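Local structure of glutamate--tRNA ligase (Elizabethkingia anophelis, 6B1Z) at residues D110-F116 with P166-K172. The protein probably catalyses the ATP-dependent attachment of glutamate to its cognate tRNA, as a class I aminoacyl-tRNA synthetase. Numbering follows the deposited sequence.
Sequences DYAYLAF and PYVIRFK
Tyr113 and Arg170 face each other as a hydrogen-bonded antiparallel pair, and the close packing is centred on them. The Tyr113 N to Arg170 O bond (3.0 Å) and the return bond from Arg170 N to Tyr113 O tie the backbones; Ala115 N to Val168 O and Val168 N to Ala115 O, both 2.9 Å, repeat the pattern. Arg170 CB sits over one face of the Tyr113 ring, offset toward its rim, 4.1 Å from the centroid in a CH-pi contact. With CG between its backbone N and carbonyl carbon (chi1 67°), Tyr113 swings its ring across the neighbouring strand, where Lys172 CB comes to 3.7 Å from Tyr113 CD2 at the ring edge. From CG to NE the arginine runs extended past Ala115, whose CB meets the guanidinium edge, 3.8 Å from Arg170 NE.

On the other face, Leu114 CD2 lies 3.9 Å from both Ile169 CG1 and Tyr167 CE1, and Leu161 of helix 154-162 packs on Leu114 and Tyr167. Phe116 CE2 rests against Tyr167 CB. Farther along, the Tyr111 and Phe171 rings are nearly parallel (23°) but slid apart, touching through Tyr111 CD2 and Phe171 CZ, and Lys172 N donates to Tyr111 O (N-H...O 169°).

The loose side is limited to exposed Asp110 and Pro166, where one water bridges Asp110 O and Lys172 O and another Phe116 O and Pro166 O. Strand 112-115 is an outer strand of a small antiparallel sheet in the part of the chain assigned to the class I catalytic domain. The chemistry of the contact implies a ladder held by backbone bonds and apolar contact, with Tyr113 OH and Arg170 NH1 both hydrogen-bonded to Asp198, one to its carboxylate and one to its main chain, and Tyr138 also against the guanidinium.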
loop_
_atom_site.group_PDB
_atom_site.type_symbol
_atom_site.label_atom_id
_atom_site.label_comp_id
_atom_site.label_asym_id
_atom_site.label_seq_id
_atom_site.Cartn_x
_atom_site.Cartn_y
_atom_site.Cartn_z
ATOM N N ASP A 110 -1.707 7.566 41.332
ATOM C CA ASP A 110 -2.708 8.606 41.156
ATOM C C ASP A 110 -2.945 8.942 39.693
ATOM O O ASP A 110 -3.459 10.024 39.384
ATOM C CB ASP A 110 -2.309 9.870 41.921
ATOM C CG ASP A 110 -2.334 9.669 43.424
ATOM O OD1 ASP A 110 -1.268 9.805 44.062
ATOM O OD2 ASP A 110 -3.419 9.352 43.961
ATOM N N TYR A 111 -2.584 8.048 38.777
ATOM C CA TYR A 111 -2.796 8.301 37.368
ATOM C C TYR A 111 -3.978 7.538 36.789
ATOM O O TYR A 111 -4.215 7.640 35.580
ATOM C CB TYR A 111 -1.537 7.953 36.563
ATOM C CG TYR A 111 -0.408 8.942 36.694
ATOM C CD1 TYR A 111 0.664 8.687 37.532
ATOM C CD2 TYR A 111 -0.409 10.127 35.953
ATOM C CE1 TYR A 111 1.721 9.586 37.638
ATOM C CE2 TYR A 111 0.633 11.031 36.055
ATOM C CZ TYR A 111 1.698 10.751 36.896
ATOM O OH TYR A 111 2.740 11.643 37.002
ATOM N N ALA A 112 -4.717 6.791 37.611
ATOM C CA ALA A 112 -5.852 6.015 37.125
ATOM C C ALA A 112 -6.991 6.048 38.135
ATOM O O ALA A 112 -6.775 6.154 39.350
ATOM C CB ALA A 112 -5.453 4.555 36.830
ATOM N N TYR A 113 -8.216 5.930 37.624
ATOM C CA TYR A 113 -9.390 5.898 38.480
ATOM C C TYR A 113 -10.481 5.067 37.810
ATOM O O TYR A 113 -10.394 4.735 36.625
ATOM C CB TYR A 113 -9.862 7.325 38.812
ATOM C CG TYR A 113 -10.408 8.170 37.676
ATOM C CD1 TYR A 113 -11.773 8.200 37.415
ATOM C CD2 TYR A 113 -9.578 8.981 36.897
ATOM C CE1 TYR A 113 -12.295 8.996 36.414
ATOM C CE2 TYR A 113 -10.108 9.793 35.874
ATOM C CZ TYR A 113 -11.468 9.786 35.653
ATOM O OH TYR A 113 -12.005 10.565 34.667
ATOM N N LEU A 114 -11.509 4.729 38.588
ATOM C CA LEU A 114 -12.612 3.895 38.116
ATOM C C LEU A 114 -13.785 4.771 37.692
ATOM O O LEU A 114 -14.111 5.753 38.365
ATOM C CB LEU A 114 -13.071 2.930 39.211
ATOM C CG LEU A 114 -11.988 2.199 40.016
ATOM C CD1 LEU A 114 -12.638 1.272 41.037
ATOM C CD2 LEU A 114 -11.047 1.446 39.104
ATOM N N ALA A 115 -14.425 4.416 36.576
ATOM C CA ALA A 115 -15.547 5.207 36.075
ATOM C C ALA A 115 -16.717 4.290 35.753
ATOM O O ALA A 115 -16.541 3.258 35.097
ATOM C CB ALA A 115 -15.150 6.032 34.843
ATOM N N PHE A 116 -17.903 4.675 36.219
ATOM C CA PHE A 116 -19.094 3.834 36.191
ATOM C C PHE A 116 -20.144 4.323 35.203
ATOM O O PHE A 116 -21.233 3.733 35.131
ATOM C CB PHE A 116 -19.715 3.749 37.593
ATOM C CG PHE A 116 -18.799 3.154 38.634
ATOM C CD1 PHE A 116 -18.042 3.972 39.461
ATOM C CD2 PHE A 116 -18.700 1.783 38.784
ATOM C CE1 PHE A 116 -17.194 3.424 40.414
ATOM C CE2 PHE A 116 -17.865 1.222 39.747
ATOM C CZ PHE A 116 -17.105 2.049 40.556
ATOM N N PRO A 166 -20.559 -2.563 36.442
ATOM C CA PRO A 166 -19.513 -2.451 35.414
ATOM C C PRO A 166 -18.776 -1.125 35.520
ATOM O O PRO A 166 -19.379 -0.082 35.783
ATOM C CB PRO A 166 -20.293 -2.544 34.099
ATOM C CG PRO A 166 -21.558 -3.271 34.460
ATOM C CD PRO A 166 -21.887 -2.848 35.866
ATOM N N TYR A 167 -17.461 -1.168 35.291
ATOM C CA TYR A 167 -16.658 0.046 35.324
ATOM C C TYR A 167 -15.511 -0.056 34.328
ATOM O O TYR A 167 -15.052 -1.151 33.984
ATOM C CB TYR A 167 -16.095 0.343 36.732
ATOM C CG TYR A 167 -15.122 -0.701 37.259
ATOM C CD1 TYR A 167 -13.756 -0.609 36.999
ATOM C CD2 TYR A 167 -15.568 -1.765 38.028
ATOM C CE1 TYR A 167 -12.869 -1.564 37.475
ATOM C CE2 TYR A 167 -14.689 -2.722 38.511
ATOM C CZ TYR A 167 -13.344 -2.616 38.232
ATOM O OH TYR A 167 -12.473 -3.572 38.712
ATOM N N VAL A 168 -15.062 1.104 33.858
ATOM C CA VAL A 168 -13.839 1.208 33.078
ATOM C C VAL A 168 -12.788 1.849 33.971
ATOM O O VAL A 168 -13.092 2.433 35.012
ATOM C CB VAL A 168 -14.013 2.017 31.773
ATOM C CG1 VAL A 168 -15.021 1.344 30.825
ATOM C CG2 VAL A 168 -14.414 3.478 32.072
ATOM N N ILE A 169 -11.530 1.726 33.566
ATOM C CA ILE A 169 -10.447 2.438 34.230
ATOM C C ILE A 169 -9.991 3.541 33.294
ATOM O O ILE A 169 -9.681 3.280 32.128
ATOM C CB ILE A 169 -9.287 1.499 34.603
ATOM C CG1 ILE A 169 -9.767 0.444 35.595
ATOM C CG2 ILE A 169 -8.095 2.313 35.140
ATOM C CD1 ILE A 169 -8.794 -0.698 35.793
ATOM N N ARG A 170 -9.971 4.779 33.794
ATOM C CA ARG A 170 -9.573 5.938 33.015
ATOM C C ARG A 170 -8.250 6.495 33.512
ATOM O O ARG A 170 -7.926 6.398 34.698
ATOM C CB ARG A 170 -10.620 7.049 33.095
ATOM C CG ARG A 170 -11.839 6.778 32.230
ATOM C CD ARG A 170 -12.856 7.922 32.354
ATOM N NE ARG A 170 -14.053 7.621 31.570
ATOM C CZ ARG A 170 -14.196 7.890 30.273
ATOM N NH1 ARG A 170 -13.218 8.477 29.593
ATOM N NH2 ARG A 170 -15.328 7.565 29.662
ATOM N N PHE A 171 -7.493 7.079 32.587
ATOM C CA PHE A 171 -6.313 7.834 32.971
ATOM C C PHE A 171 -6.742 9.149 33.616
ATOM O O PHE A 171 -7.667 9.800 33.138
ATOM C CB PHE A 171 -5.461 8.119 31.733
ATOM C CG PHE A 171 -4.175 8.823 32.037
ATOM C CD1 PHE A 171 -3.075 8.116 32.504
ATOM C CD2 PHE A 171 -4.061 10.198 31.841
ATOM C CE1 PHE A 171 -1.875 8.763 32.767
ATOM C CE2 PHE A 171 -2.864 10.850 32.106
ATOM C CZ PHE A 171 -1.783 10.147 32.586
ATOM N N LYS A 172 -6.063 9.546 34.696
ATOM C CA LYS A 172 -6.357 10.826 35.360
ATOM C C LYS A 172 -5.415 11.905 34.823
ATOM O O LYS A 172 -4.272 12.037 35.275
ATOM C CB LYS A 172 -6.240 10.679 36.870
ATOM C CG LYS A 172 -6.710 11.908 37.650
ATOM C CD LYS A 172 -6.545 11.655 39.146
ATOM C CE LYS A 172 -6.993 12.850 39.960
ATOM N NZ LYS A 172 -5.978 13.929 39.941
HETATM O O HOH W 1 -3.002 12.706 37.752
HETATM O O HOH W 2 -3.481 12.833 41.398
HETATM O O HOH W 3 -21.689 1.015 34.926
#